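Local coordinates for protein phosphoglycerate oxidoreductase (Rhizobium etli, PDB 4HY3) that probably reduces 2-ketoacids such as glyoxylate or hydroxypyruvate with a nicotinamide cofactor, at residues Arg172-Gly183 with Val227-Ala238; Phe184-Arg192 with Leu209-Val219. One frame throughout, in Å; residues are numbered along the deposited sequence.

Overall arrangement
Both contacts belong to the NAD-binding domain, a Rossmann fold with a seven-stranded parallel sheet. Interaction 1 pairs two neighbouring central strands, 178-182 and 233-236; interaction 2 sets helix 186-195, which follows directly on strand 178-182, beside helix 211-216. Both segments of interaction 2 fall, in sequence, between the two strands that interaction 1 joins, and the centres of the two contacts lie about 14 Å apart. They meet where Val237 CG1 comes to 3.6 Å from Leu187 CB and Phe235 CG to 3.9 Å from Leu191 CD2. The strand-to-helix turn between them carries Gly183, Gly185 and Gly188, spaced as in the GxGxxG dinucleotide-binding motif, which probably marks the cofactor site.

Interaction 1 of 2, residues Arg172-Gly183 with Val227-Ala238; sequences RLIAGSEIGIVG and VLTKSDFIFVVA
Strands 178-182 and 233-236 run parallel, their axes 4.6 Å apart at closest approach and inclined by 17°, with bonds alternating along Phe233 N to Glu178 O, Gly180 N to Phe233 O, Phe235 N to Gly180 O, Val182 N to Phe235 O and Val237 N to Val182 O. Glu178 O also accepts from Asp232 N at 2.8 Å, so two donors grip it. On the sheet face bearing Ile179 and Phe235, CG2 of Ile179 meets the edge of the Phe235 ring, at CE2, 3.8 Å away. The Phe233 ring has Ile174 CD1 over one face. On the face of Val182 and Ile234, Val182 CG2 touches Val227 CG1 (3.9 Å) and Ile234 CG2 (4.1 Å); helix 224-229 thus packs over Gly180, which adds no side chain beneath Val227. At the strand start Asp232 keeps CG beside its backbone N (chi1 -63°), bringing OD2 into a salt bridge with Arg172 NH1 (3.2 Å), while Arg172 NE holds Leu173 O nearly in the guanidinium plane. Arg257 forms salt bridges with both Asp232 OD2 and Glu178 OE2. Chemically, the apolar strand pair begins beside a charged cluster, where the arginines probably offset the two nearby carboxylates.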
ATOM      1  N   ARG A 172      24.387   5.757  -2.976  1.00 58.08           N
ATOM      2  CA  ARG A 172      23.577   5.360  -1.830  1.00 55.98           C
ATOM      3  C   ARG A 172      22.107   5.259  -2.237  1.00 54.99           C
ATOM      4  O   ARG A 172      21.619   6.075  -3.031  1.00 57.07           O
ATOM      5  CB  ARG A 172      23.699   6.415  -0.746  1.00 63.15           C
ATOM      6  CG  ARG A 172      23.206   5.949   0.604  1.00 69.70           C
ATOM      7  CD  ARG A 172      22.185   6.923   1.147  1.00 67.59           C
ATOM      8  NE  ARG A 172      21.247   6.179   1.968  1.00 71.90           N
ATOM      9  CZ  ARG A 172      21.234   6.214   3.290  1.00 71.53           C
ATOM     10  NH1 ARG A 172      22.101   6.992   3.927  1.00 70.06           N
ATOM     11  NH2 ARG A 172      20.344   5.488   3.962  1.00 69.67           N
ATOM     12  N   LEU A 173      21.409   4.262  -1.697  1.00 50.29           N
ATOM     13  CA  LEU A 173      19.998   4.069  -1.968  1.00 47.72           C
ATOM     14  C   LEU A 173      19.165   4.932  -1.049  1.00 50.36           C
ATOM     15  O   LEU A 173      19.601   5.270   0.046  1.00 52.57           O
ATOM     16  CB  LEU A 173      19.567   2.636  -1.719  1.00 46.75           C
ATOM     17  CG  LEU A 173      20.400   1.442  -2.120  1.00 48.15           C
ATOM     18  CD1 LEU A 173      21.416   1.157  -1.023  1.00 50.43           C
ATOM     19  CD2 LEU A 173      19.459   0.262  -2.289  1.00 50.44           C
ATOM     20  N   ILE A 174      17.947   5.260  -1.491  1.00 49.23           N
ATOM     21  CA  ILE A 174      16.981   5.934  -0.641  1.00 45.11           C
ATOM     22  C   ILE A 174      16.169   4.932   0.178  1.00 43.29           C
ATOM     23  O   ILE A 174      15.661   5.269   1.229  1.00 42.69           O
ATOM     24  CB  ILE A 174      16.097   6.901  -1.458  1.00 43.83           C
ATOM     25  CG1 ILE A 174      16.929   8.095  -1.879  1.00 43.36           C
ATOM     26  CG2 ILE A 174      14.896   7.405  -0.668  1.00 42.43           C
ATOM     27  CD1 ILE A 174      16.122   9.215  -2.475  1.00 43.41           C
ATOM     28  N   ALA A 175      16.057   3.695  -0.286  1.00 46.80           N
ATOM     29  CA  ALA A 175      15.232   2.711   0.422  1.00 47.52           C
ATOM     30  C   ALA A 175      15.748   2.486   1.843  1.00 49.03           C
ATOM     31  O   ALA A 175      14.950   2.370   2.778  1.00 51.44           O
ATOM     32  CB  ALA A 175      15.126   1.412  -0.357  1.00 47.44           C
ATOM     33  N   GLY A 176      17.073   2.456   1.997  1.00 49.55           N
ATOM     34  CA  GLY A 176      17.753   2.621   3.305  1.00 54.98           C
ATOM     35  C   GLY A 176      16.919   2.728   4.592  1.00 52.57           C
ATOM     36  O   GLY A 176      16.406   1.719   5.063  1.00 58.46           O
ATOM     37  N   SER A 177      16.744   3.903   5.198  1.00 48.50           N
ATOM     38  CA  SER A 177      17.180   5.222   4.780  1.00 47.32           C
ATOM     39  C   SER A 177      16.434   6.158   5.698  1.00 46.24           C
ATOM     40  O   SER A 177      15.261   5.915   6.026  1.00 45.26           O
ATOM     41  CB  SER A 177      16.736   5.539   3.371  1.00 51.96           C
ATOM     42  OG  SER A 177      17.269   6.781   2.932  1.00 58.44           O
ATOM     43  N   GLU A 178      17.089   7.233   6.109  1.00 43.70           N
ATOM     44  CA  GLU A 178      16.462   8.161   7.039  1.00 44.73           C
ATOM     45  C   GLU A 178      15.988   9.439   6.349  1.00 41.98           C
ATOM     46  O   GLU A 178      16.822  10.281   5.934  1.00 36.63           O
ATOM     47  CB  GLU A 178      17.420   8.503   8.181  1.00 54.24           C
ATOM     48  CG  GLU A 178      17.924   7.310   8.999  1.00 59.64           C
ATOM     49  CD  GLU A 178      17.216   7.187  10.330  1.00 59.83           C
ATOM     50  OE1 GLU A 178      15.967   7.240  10.332  1.00 63.18           O
ATOM     51  OE2 GLU A 178      17.907   7.038  11.363  1.00 56.20           O
ATOM     52  N   ILE A 179      14.655   9.583   6.232  1.00 37.61           N
ATOM     53  CA  ILE A 179      14.073  10.821   5.665  1.00 34.53           C
ATOM     54  C   ILE A 179      13.413  11.725   6.678  1.00 31.94           C
ATOM     55  O   ILE A 179      12.562  11.286   7.455  1.00 31.22           O
ATOM     56  CB  ILE A 179      13.024  10.566   4.570  1.00 32.72           C
ATOM     57  CG1 ILE A 179      13.644   9.818   3.398  1.00 32.55           C
ATOM     58  CG2 ILE A 179      12.447  11.894   4.097  1.00 31.75           C
ATOM     59  CD1 ILE A 179      12.661   8.956   2.641  1.00 32.69           C
ATOM     60  N   GLY A 180      13.783  12.997   6.623  1.00 30.79           N
ATOM     61  CA  GLY A 180      13.123  14.014   7.425  1.00 32.67           C
ATOM     62  C   GLY A 180      12.476  15.158   6.664  1.00 35.37           C
ATOM     63  O   GLY A 180      13.039  15.750   5.716  1.00 35.51           O
ATOM     64  N   ILE A 181      11.278  15.494   7.104  1.00 36.40           N
ATOM     65  CA  ILE A 181      10.524  16.551   6.461  1.00 37.17           C
ATOM     66  C   ILE A 181      10.303  17.745   7.412  1.00 36.91           C
ATOM     67  O   ILE A 181       9.695  17.600   8.489  1.00 36.31           O
ATOM     68  CB  ILE A 181       9.208  15.985   5.911  1.00 34.52           C
ATOM     69  CG1 ILE A 181       9.515  14.759   5.062  1.00 36.57           C
ATOM     70  CG2 ILE A 181       8.507  17.020   5.058  1.00 33.89           C
ATOM     71  CD1 ILE A 181       8.278  14.003   4.601  1.00 40.42           C
ATOM     72  N   VAL A 182      10.826  18.906   7.020  1.00 34.70           N
ATOM     73  CA  VAL A 182      10.579  20.166   7.746  1.00 36.30           C
ATOM     74  C   VAL A 182       9.298  20.842   7.222  1.00 36.93           C
ATOM     75  O   VAL A 182       9.289  21.514   6.176  1.00 37.35           O
ATOM     76  CB  VAL A 182      11.784  21.138   7.660  1.00 35.05           C
ATOM     77  CG1 VAL A 182      11.449  22.471   8.317  1.00 35.43           C
ATOM     78  CG2 VAL A 182      13.022  20.537   8.302  1.00 33.19           C
ATOM     79  N   GLY A 183       8.218  20.667   7.967  1.00 38.78           N
ATOM     80  CA  GLY A 183       6.894  21.075   7.508  1.00 35.73           C
ATOM     81  C   GLY A 183       6.183  19.870   6.943  1.00 33.80           C
ATOM     82  O   GLY A 183       6.797  18.827   6.729  1.00 31.48           O
ATOM     83  N   VAL A 227      14.863  15.725  13.164  1.00 47.02           N
ATOM     84  CA  VAL A 227      14.661  15.764  11.717  1.00 44.38           C
ATOM     85  C   VAL A 227      15.932  16.290  11.080  1.00 47.15           C
ATOM     86  O   VAL A 227      16.411  15.781  10.051  1.00 48.65           O
ATOM     87  CB  VAL A 227      13.467  16.678  11.338  1.00 41.79           C
ATOM     88  CG1 VAL A 227      13.452  17.032   9.853  1.00 36.73           C
ATOM     89  CG2 VAL A 227      12.155  16.027  11.730  1.00 44.03           C
ATOM     90  N   LEU A 228      16.488  17.297  11.735  1.00 47.06           N
ATOM     91  CA  LEU A 228      17.610  18.037  11.220  1.00 48.12           C
ATOM     92  C   LEU A 228      18.892  17.217  11.377  1.00 49.57           C
ATOM     93  O   LEU A 228      19.862  17.412  10.637  1.00 48.71           O
ATOM     94  CB  LEU A 228      17.693  19.351  11.989  1.00 48.36           C
ATOM     95  CG  LEU A 228      18.362  20.557  11.344  1.00 55.67           C
ATOM     96  CD1 LEU A 228      17.934  21.856  12.023  1.00 55.16           C
ATOM     97  CD2 LEU A 228      19.874  20.408  11.409  1.00 57.25           C
ATOM     98  N   THR A 229      18.867  16.267  12.311  1.00 47.70           N
ATOM     99  CA  THR A 229      20.092  15.668  12.815  1.00 48.72           C
ATOM    100  C   THR A 229      20.272  14.197  12.505  1.00 51.25           C
ATOM    101  O   THR A 229      21.333  13.798  12.017  1.00 63.58           O
ATOM    102  CB  THR A 229      20.278  16.005  14.320  1.00 48.76           C
ATOM    103  OG1 THR A 229      21.235  17.069  14.433  1.00 43.85           O
ATOM    104  CG2 THR A 229      20.708  14.785  15.169  1.00 45.14           C
ATOM    105  N   LYS A 230      19.242  13.405  12.784  1.00 48.47           N
ATOM    106  CA  LYS A 230      19.251  11.960  12.540  1.00 47.39           C
ATOM    107  C   LYS A 230      18.734  11.613  11.142  1.00 46.33           C
ATOM    108  O   LYS A 230      18.013  10.621  10.974  1.00 40.44           O
ATOM    109  CB  LYS A 230      18.375  11.281  13.583  1.00 48.15           C
ATOM    110  CG  LYS A 230      18.382  12.043  14.895  1.00 51.08           C
ATOM    111  CD  LYS A 230      17.775  11.283  16.054  1.00 49.97           C
ATOM    112  CE  LYS A 230      18.400  11.800  17.331  1.00 50.73           C
ATOM    113  NZ  LYS A 230      17.392  11.916  18.412  1.00 55.50           N
ATOM    114  N   SER A 231      19.095  12.428  10.142  1.00 45.96           N
ATOM    115  CA  SER A 231      18.499  12.273   8.809  1.00 47.19           C
ATOM    116  C   SER A 231      19.482  12.351   7.631  1.00 48.51           C
ATOM    117  O   SER A 231      20.382  13.202   7.600  1.00 49.07           O
ATOM    118  CB  SER A 231      17.317  13.246   8.613  1.00 44.61           C
ATOM    119  OG  SER A 231      16.104  12.720   9.119  1.00 37.91           O
ATOM    120  N   ASP A 232      19.297  11.446   6.670  1.00 46.90           N
ATOM    121  CA  ASP A 232      20.107  11.431   5.466  1.00 46.46           C
ATOM    122  C   ASP A 232      19.490  12.287   4.379  1.00 45.97           C
ATOM    123  O   ASP A 232      20.212  12.879   3.568  1.00 45.71           O
ATOM    124  CB  ASP A 232      20.297  10.008   4.970  1.00 52.47           C
ATOM    125  CG  ASP A 232      21.053   9.143   5.963  1.00 56.58           C
ATOM    126  OD1 ASP A 232      22.247   9.444   6.248  1.00 61.90           O
ATOM    127  OD2 ASP A 232      20.448   8.154   6.442  1.00 53.67           O
ATOM    128  N   PHE A 233      18.158  12.361   4.367  1.00 41.59           N
ATOM    129  CA  PHE A 233      17.480  13.253   3.454  1.00 37.36           C
ATOM    130  C   PHE A 233      16.478  14.127   4.164  1.00 38.28           C
ATOM    131  O   PHE A 233      15.549  13.638   4.819  1.00 39.37           O
ATOM    132  CB  PHE A 233      16.786  12.472   2.360  1.00 39.93           C
ATOM    133  CG  PHE A 233      17.692  11.549   1.593  1.00 38.19           C
ATOM    134  CD1 PHE A 233      18.426  12.016   0.526  1.00 35.21           C
ATOM    135  CD2 PHE A 233      17.789  10.212   1.940  1.00 37.91           C
ATOM    136  CE1 PHE A 233      19.256  11.177  -0.179  1.00 35.13           C
ATOM    137  CE2 PHE A 233      18.609   9.364   1.229  1.00 38.52           C
ATOM    138  CZ  PHE A 233      19.343   9.849   0.162  1.00 35.71           C
ATOM    139  N   ILE A 234      16.677  15.434   4.009  1.00 37.17           N
ATOM    140  CA  ILE A 234      15.863  16.450   4.657  1.00 35.65           C
ATOM    141  C   ILE A 234      15.234  17.288   3.567  1.00 35.06           C
ATOM    142  O   ILE A 234      15.956  17.869   2.748  1.00 34.61           O
ATOM    143  CB  ILE A 234      16.723  17.373   5.561  1.00 35.57           C
ATOM    144  CG1 ILE A 234      17.445  16.549   6.629  1.00 34.56           C
ATOM    145  CG2 ILE A 234      15.904  18.502   6.186  1.00 30.00           C
ATOM    146  CD1 ILE A 234      18.830  17.080   6.889  1.00 33.22           C
ATOM    147  N   PHE A 235      13.898  17.346   3.581  1.00 32.51           N
ATOM    148  CA  PHE A 235      13.115  18.174   2.674  1.00 31.76           C
ATOM    149  C   PHE A 235      12.462  19.336   3.441  1.00 34.04           C
ATOM    150  O   PHE A 235      11.745  19.097   4.420  1.00 36.46           O
ATOM    151  CB  PHE A 235      11.984  17.338   2.044  1.00 31.30           C
ATOM    152  CG  PHE A 235      12.449  16.199   1.167  1.00 29.81           C
ATOM    153  CD1 PHE A 235      12.607  16.379  -0.213  1.00 29.81           C
ATOM    154  CD2 PHE A 235      12.706  14.939   1.710  1.00 29.06           C
ATOM    155  CE1 PHE A 235      13.015  15.323  -1.028  1.00 29.82           C
ATOM    156  CE2 PHE A 235      13.124  13.889   0.905  1.00 29.41           C
ATOM    157  CZ  PHE A 235      13.281  14.075  -0.465  1.00 29.57           C
ATOM    158  N   VAL A 236      12.691  20.576   3.000  1.00 35.16           N
ATOM    159  CA  VAL A 236      11.920  21.752   3.462  1.00 36.52           C
ATOM    160  C   VAL A 236      10.707  22.037   2.531  1.00 40.08           C
ATOM    161  O   VAL A 236      10.850  22.309   1.326  1.00 38.94           O
ATOM    162  CB  VAL A 236      12.774  23.031   3.553  1.00 36.01           C
ATOM    163  CG1 VAL A 236      12.033  24.067   4.383  1.00 34.58           C
ATOM    164  CG2 VAL A 236      14.165  22.745   4.125  1.00 35.72           C
ATOM    165  N   VAL A 237       9.520  22.042   3.116  1.00 40.41           N
ATOM    166  CA  VAL A 237       8.322  21.755   2.363  1.00 41.66           C
ATOM    167  C   VAL A 237       7.141  22.704   2.655  1.00 48.38           C
ATOM    168  O   VAL A 237       6.257  22.901   1.805  1.00 48.47           O
ATOM    169  CB  VAL A 237       8.010  20.262   2.568  1.00 36.28           C
ATOM    170  CG1 VAL A 237       6.552  19.974   2.798  1.00 36.87           C
ATOM    171  CG2 VAL A 237       8.544  19.492   1.402  1.00 36.97           C
ATOM    172  N   ALA A 238       7.156  23.305   3.847  1.00 56.70           N
ATOM    173  CA  ALA A 238       6.185  24.322   4.260  1.00 62.22           C
ATOM    174  C   ALA A 238       6.852  25.282   5.232  1.00 71.90           C
ATOM    175  O   ALA A 238       7.830  24.920   5.898  1.00 72.33           O
ATOM    176  CB  ALA A 238       4.967  23.686   4.908  1.00 59.48           C
TER

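Interaction 2 of 2, residues Phe184-Arg192 with Leu209-Val219; sequences FGDLGKALR and LPRSMLEENGV
Helix 186-195, the first helix of the Rossmann fold after the glycine-rich turn, lies here beside the short helix 211-216, and Phe184 fills much of the interface. With its CG anti to the backbone N (chi1 -170°), the ring is sandwiched: Gly188 C lies 3.5 Å above one face, within its own segment, and Leu214 CD2 sits 4.0 Å above the opposite face, both offset toward the rim. Asn217 OD1 approaches the ring edge in its plane, 3.8 Å from CE2, the amide nearly perpendicular to the ring at 88°. Asn217 ND2 donates to Met213 O (2.9 Å) from above the carbonyl plane, which helps fix the amide's rotation, while OD1 also lies against Lys189 CG. Arg192, bent at chi2, donates from NE to Gly218 O at 3.0 Å; the acceptor lies almost in the guanidinium plane, although the donor is tilted 33° from the carbonyl plane. Val204 of strand 201-205 touches Phe184, Leu214 and Val219, placing the contact against the sheet. Gly218, with positive phi, is the C-prime residue of a Schellman motif (Val219 N to Leu214 O, and weakly Gly218 N to Glu215 O) that closes the second of two helices packed side by side on one face of a Rossmann sheet.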
ATOM      1  N   PHE A 184       4.881  20.014   6.713  1.00 34.15           N
ATOM      2  CA  PHE A 184       4.061  18.915   6.230  1.00 34.16           C
ATOM      3  C   PHE A 184       2.648  19.387   6.116  1.00 36.30           C
ATOM      4  O   PHE A 184       1.891  19.301   7.094  1.00 44.50           O
ATOM      5  CB  PHE A 184       4.062  17.766   7.243  1.00 32.21           C
ATOM      6  CG  PHE A 184       3.448  16.488   6.734  1.00 28.75           C
ATOM      7  CD1 PHE A 184       4.258  15.487   6.179  1.00 27.85           C
ATOM      8  CD2 PHE A 184       2.089  16.260   6.845  1.00 26.99           C
ATOM      9  CE1 PHE A 184       3.728  14.287   5.733  1.00 26.78           C
ATOM     10  CE2 PHE A 184       1.544  15.062   6.393  1.00 29.38           C
ATOM     11  CZ  PHE A 184       2.367  14.072   5.831  1.00 27.75           C
ATOM     12  N   GLY A 185       2.279  19.875   4.942  1.00 34.50           N
ATOM     13  CA  GLY A 185       0.885  20.187   4.656  1.00 32.41           C
ATOM     14  C   GLY A 185       0.600  19.309   3.470  1.00 34.12           C
ATOM     15  O   GLY A 185       0.916  18.117   3.487  1.00 37.26           O
ATOM     16  N   ASP A 186       0.054  19.893   2.415  1.00 34.26           N
ATOM     17  CA  ASP A 186      -0.213  19.140   1.191  1.00 35.01           C
ATOM     18  C   ASP A 186       1.084  18.569   0.570  1.00 34.43           C
ATOM     19  O   ASP A 186       1.124  17.399   0.165  1.00 34.32           O
ATOM     20  CB  ASP A 186      -0.945  20.029   0.170  1.00 35.96           C
ATOM     21  CG  ASP A 186      -2.346  20.413   0.617  1.00 38.68           C
ATOM     22  OD1 ASP A 186      -3.087  19.550   1.132  1.00 39.28           O
ATOM     23  OD2 ASP A 186      -2.715  21.591   0.443  1.00 43.37           O
ATOM     24  N   LEU A 187       2.127  19.404   0.498  1.00 33.70           N
ATOM     25  CA  LEU A 187       3.401  19.034  -0.090  1.00 33.13           C
ATOM     26  C   LEU A 187       3.997  17.890   0.703  1.00 35.06           C
ATOM     27  O   LEU A 187       4.501  16.916   0.142  1.00 36.40           O
ATOM     28  CB  LEU A 187       4.354  20.214  -0.057  1.00 35.21           C
ATOM     29  CG  LEU A 187       5.214  20.422  -1.306  1.00 38.88           C
ATOM     30  CD1 LEU A 187       5.595  19.094  -1.946  1.00 38.98           C
ATOM     31  CD2 LEU A 187       4.448  21.265  -2.324  1.00 41.20           C
ATOM     32  N   GLY A 188       3.905  18.008   2.023  1.00 33.14           N
ATOM     33  CA  GLY A 188       4.204  16.905   2.887  1.00 29.92           C
ATOM     34  C   GLY A 188       3.556  15.619   2.451  1.00 28.33           C
ATOM     35  O   GLY A 188       4.259  14.646   2.231  1.00 28.65           O
ATOM     36  N   LYS A 189       2.228  15.601   2.325  1.00 29.15           N
ATOM     37  CA  LYS A 189       1.510  14.344   2.009  1.00 30.05           C
ATOM     38  C   LYS A 189       1.871  13.799   0.647  1.00 29.26           C
ATOM     39  O   LYS A 189       1.953  12.579   0.476  1.00 29.31           O
ATOM     40  CB  LYS A 189       0.001  14.506   2.073  1.00 32.23           C
ATOM     41  CG  LYS A 189      -0.516  15.036   3.396  1.00 39.64           C
ATOM     42  CD  LYS A 189      -2.025  15.263   3.365  1.00 45.31           C
ATOM     43  CE  LYS A 189      -2.439  16.288   4.424  1.00 52.25           C
ATOM     44  NZ  LYS A 189      -3.879  16.671   4.303  1.00 56.51           N
ATOM     45  N   ALA A 190       2.100  14.694  -0.319  1.00 28.19           N
ATOM     46  CA  ALA A 190       2.354  14.258  -1.687  1.00 29.12           C
ATOM     47  C   ALA A 190       3.670  13.507  -1.696  1.00 30.48           C
ATOM     48  O   ALA A 190       3.839  12.509  -2.421  1.00 33.60           O
ATOM     49  CB  ALA A 190       2.395  15.438  -2.649  1.00 27.29           C
ATOM     50  N   LEU A 191       4.576  13.991  -0.848  1.00 29.64           N
ATOM     51  CA  LEU A 191       5.918  13.479  -0.725  1.00 28.78           C
ATOM     52  C   LEU A 191       5.844  12.122  -0.047  1.00 29.77           C
ATOM     53  O   LEU A 191       6.365  11.122  -0.555  1.00 29.62           O
ATOM     54  CB  LEU A 191       6.739  14.464   0.068  1.00 27.53           C
ATOM     55  CG  LEU A 191       8.261  14.468   0.047  1.00 29.27           C
ATOM     56  CD1 LEU A 191       8.908  13.822  -1.156  1.00 28.98           C
ATOM     57  CD2 LEU A 191       8.712  15.912   0.120  1.00 31.01           C
ATOM     58  N   ARG A 192       5.144  12.064   1.075  1.00 30.82           N
ATOM     59  CA  ARG A 192       4.948  10.785   1.734  1.00 31.43           C
ATOM     60  C   ARG A 192       4.420   9.776   0.732  1.00 31.16           C
ATOM     61  O   ARG A 192       4.756   8.604   0.812  1.00 32.40           O
ATOM     62  CB  ARG A 192       4.023  10.903   2.944  1.00 31.89           C
ATOM     63  CG  ARG A 192       3.600   9.593   3.579  1.00 32.50           C
ATOM     64  CD  ARG A 192       4.767   8.648   3.846  1.00 37.17           C
ATOM     65  NE  ARG A 192       4.303   7.396   4.455  1.00 39.23           N
ATOM     66  CZ  ARG A 192       3.917   6.308   3.797  1.00 41.29           C
ATOM     67  NH1 ARG A 192       3.938   6.244   2.471  1.00 41.85           N
ATOM     68  NH2 ARG A 192       3.499   5.266   4.486  1.00 43.93           N
ATOM     69  N   LEU A 209      -0.045  20.136  13.391  1.00 56.61           N
ATOM     70  CA  LEU A 209      -0.729  18.899  13.200  1.00 49.79           C
ATOM     71  C   LEU A 209      -0.418  18.086  14.428  1.00 46.98           C
ATOM     72  O   LEU A 209       0.765  17.918  14.751  1.00 44.34           O
ATOM     73  CB  LEU A 209      -0.319  18.209  11.896  1.00 48.09           C
ATOM     74  CG  LEU A 209      -1.457  17.369  11.282  1.00 47.51           C
ATOM     75  CD1 LEU A 209      -2.623  18.257  10.844  1.00 43.67           C
ATOM     76  CD2 LEU A 209      -0.957  16.475  10.144  1.00 42.29           C
ATOM     77  N   PRO A 210      -1.482  17.637  15.138  1.00 44.40           N
ATOM     78  CA  PRO A 210      -1.424  16.681  16.258  1.00 44.24           C
ATOM     79  C   PRO A 210      -0.640  15.421  15.885  1.00 46.10           C
ATOM     80  O   PRO A 210      -0.685  14.990  14.730  1.00 45.50           O
ATOM     81  CB  PRO A 210      -2.890  16.303  16.506  1.00 42.87           C
ATOM     82  CG  PRO A 210      -3.705  17.367  15.836  1.00 45.93           C
ATOM     83  CD  PRO A 210      -2.864  18.019  14.780  1.00 43.36           C
ATOM     84  N   ARG A 211       0.066  14.841  16.857  1.00 48.26           N
ATOM     85  CA  ARG A 211       0.835  13.608  16.650  1.00 49.33           C
ATOM     86  C   ARG A 211      -0.019  12.447  16.158  1.00 48.02           C
ATOM     87  O   ARG A 211       0.472  11.595  15.431  1.00 50.29           O
ATOM     88  CB  ARG A 211       1.610  13.225  17.916  1.00 54.52           C
ATOM     89  CG  ARG A 211       2.605  14.298  18.347  1.00 58.87           C
ATOM     90  CD  ARG A 211       3.277  13.970  19.669  1.00 63.98           C
ATOM     91  NE  ARG A 211       4.729  14.155  19.567  1.00 69.50           N
ATOM     92  CZ  ARG A 211       5.601  13.168  19.337  1.00 67.84           C
ATOM     93  NH1 ARG A 211       5.178  11.913  19.201  1.00 67.07           N
ATOM     94  NH2 ARG A 211       6.900  13.431  19.250  1.00 62.09           N
ATOM     95  N   SER A 212      -1.292  12.416  16.537  1.00 45.24           N
ATOM     96  CA  SER A 212      -2.212  11.415  16.005  1.00 46.80           C
ATOM     97  C   SER A 212      -2.449  11.490  14.493  1.00 48.97           C
ATOM     98  O   SER A 212      -2.786  10.485  13.867  1.00 47.77           O
ATOM     99  CB  SER A 212      -3.575  11.501  16.692  1.00 47.53           C
ATOM    100  OG  SER A 212      -4.643  11.396  15.739  1.00 43.15           O
HETATM  101  N   MSE A 213      -2.347  12.681  13.913  1.00 50.96           N
HETATM  102  CA  MSE A 213      -2.693  12.833  12.497  1.00 49.21           C
HETATM  103  C   MSE A 213      -1.478  12.503  11.683  1.00 43.95           C
HETATM  104  O   MSE A 213      -1.594  11.921  10.623  1.00 42.31           O
HETATM  105  CB  MSE A 213      -3.234  14.223  12.202  1.00 56.31           C
HETATM  106  CG  MSE A 213      -4.343  14.624  13.167  1.00 67.92           C
HETATM  107 SE   MSE A 213      -5.751  15.636  12.222  1.00 83.92          SE
HETATM  108  CE  MSE A 213      -6.651  14.171  11.248  1.00 72.31           C
ATOM    109  N   LEU A 214      -0.303  12.852  12.190  1.00 40.77           N
ATOM    110  CA  LEU A 214       0.944  12.467  11.559  1.00 45.68           C
ATOM    111  C   LEU A 214       1.111  10.956  11.511  1.00 48.39           C
ATOM    112  O   LEU A 214       1.392  10.382  10.460  1.00 50.17           O
ATOM    113  CB  LEU A 214       2.143  13.104  12.271  1.00 44.08           C
ATOM    114  CG  LEU A 214       2.380  14.604  12.067  1.00 45.18           C
ATOM    115  CD1 LEU A 214       3.556  15.035  12.915  1.00 47.97           C
ATOM    116  CD2 LEU A 214       2.629  14.991  10.616  1.00 43.50           C
ATOM    117  N   GLU A 215       0.945  10.318  12.661  1.00 51.98           N
ATOM    118  CA  GLU A 215       1.083   8.869  12.764  1.00 55.33           C
ATOM    119  C   GLU A 215       0.202   8.151  11.727  1.00 52.73           C
ATOM    120  O   GLU A 215       0.627   7.161  11.139  1.00 52.85           O
ATOM    121  CB  GLU A 215       0.751   8.382  14.189  1.00 57.79           C
ATOM    122  CG  GLU A 215       1.803   8.647  15.268  1.00 60.51           C
ATOM    123  CD  GLU A 215       1.256   8.461  16.693  1.00 66.06           C
ATOM    124  OE1 GLU A 215       0.165   7.860  16.847  1.00 63.32           O
ATOM    125  OE2 GLU A 215       1.911   8.908  17.672  1.00 66.11           O
ATOM    126  N   GLU A 216      -1.005   8.668  11.499  1.00 52.47           N
ATOM    127  CA  GLU A 216      -1.972   8.049  10.574  1.00 55.01           C
ATOM    128  C   GLU A 216      -1.738   8.403   9.099  1.00 51.00           C
ATOM    129  O   GLU A 216      -2.333   7.797   8.205  1.00 49.00           O
ATOM    130  CB  GLU A 216      -3.403   8.392  10.993  1.00 58.50           C
ATOM    131  CG  GLU A 216      -3.872   7.552  12.172  1.00 70.62           C
ATOM    132  CD  GLU A 216      -4.772   8.304  13.154  1.00 72.25           C
ATOM    133  OE1 GLU A 216      -5.007   9.523  12.963  1.00 78.58           O
ATOM    134  OE2 GLU A 216      -5.242   7.670  14.125  1.00 63.42           O
ATOM    135  N   ASN A 217      -0.881   9.389   8.862  1.00 47.79           N
ATOM    136  CA  ASN A 217      -0.402   9.723   7.527  1.00 47.41           C
ATOM    137  C   ASN A 217       0.850   8.924   7.180  1.00 46.53           C
ATOM    138  O   ASN A 217       1.559   9.257   6.238  1.00 48.45           O
ATOM    139  CB  ASN A 217      -0.063  11.212   7.464  1.00 48.38           C
ATOM    140  CG  ASN A 217      -1.208  12.050   6.945  1.00 53.30           C
ATOM    141  OD1 ASN A 217      -1.190  12.491   5.802  1.00 56.45           O
ATOM    142  ND2 ASN A 217      -2.219  12.273   7.783  1.00 58.39           N
ATOM    143  N   GLY A 218       1.141   7.900   7.973  1.00 43.74           N
ATOM    144  CA  GLY A 218       2.383   7.159   7.857  1.00 41.18           C
ATOM    145  C   GLY A 218       3.680   7.913   8.149  1.00 39.70           C
ATOM    146  O   GLY A 218       4.665   7.729   7.444  1.00 36.93           O
ATOM    147  N   VAL A 219       3.728   8.745   9.178  1.00 39.31           N
ATOM    148  CA  VAL A 219       5.026   9.357   9.505  1.00 42.95           C
ATOM    149  C   VAL A 219       5.277   9.423  11.011  1.00 45.82           C
ATOM    150  O   VAL A 219       4.340   9.298  11.812  1.00 45.54           O
ATOM    151  CB  VAL A 219       5.254  10.772   8.875  1.00 39.53           C
ATOM    152  CG1 VAL A 219       5.278  10.717   7.364  1.00 38.68           C
ATOM    153  CG2 VAL A 219       4.216  11.774   9.361  1.00 41.15           C
TER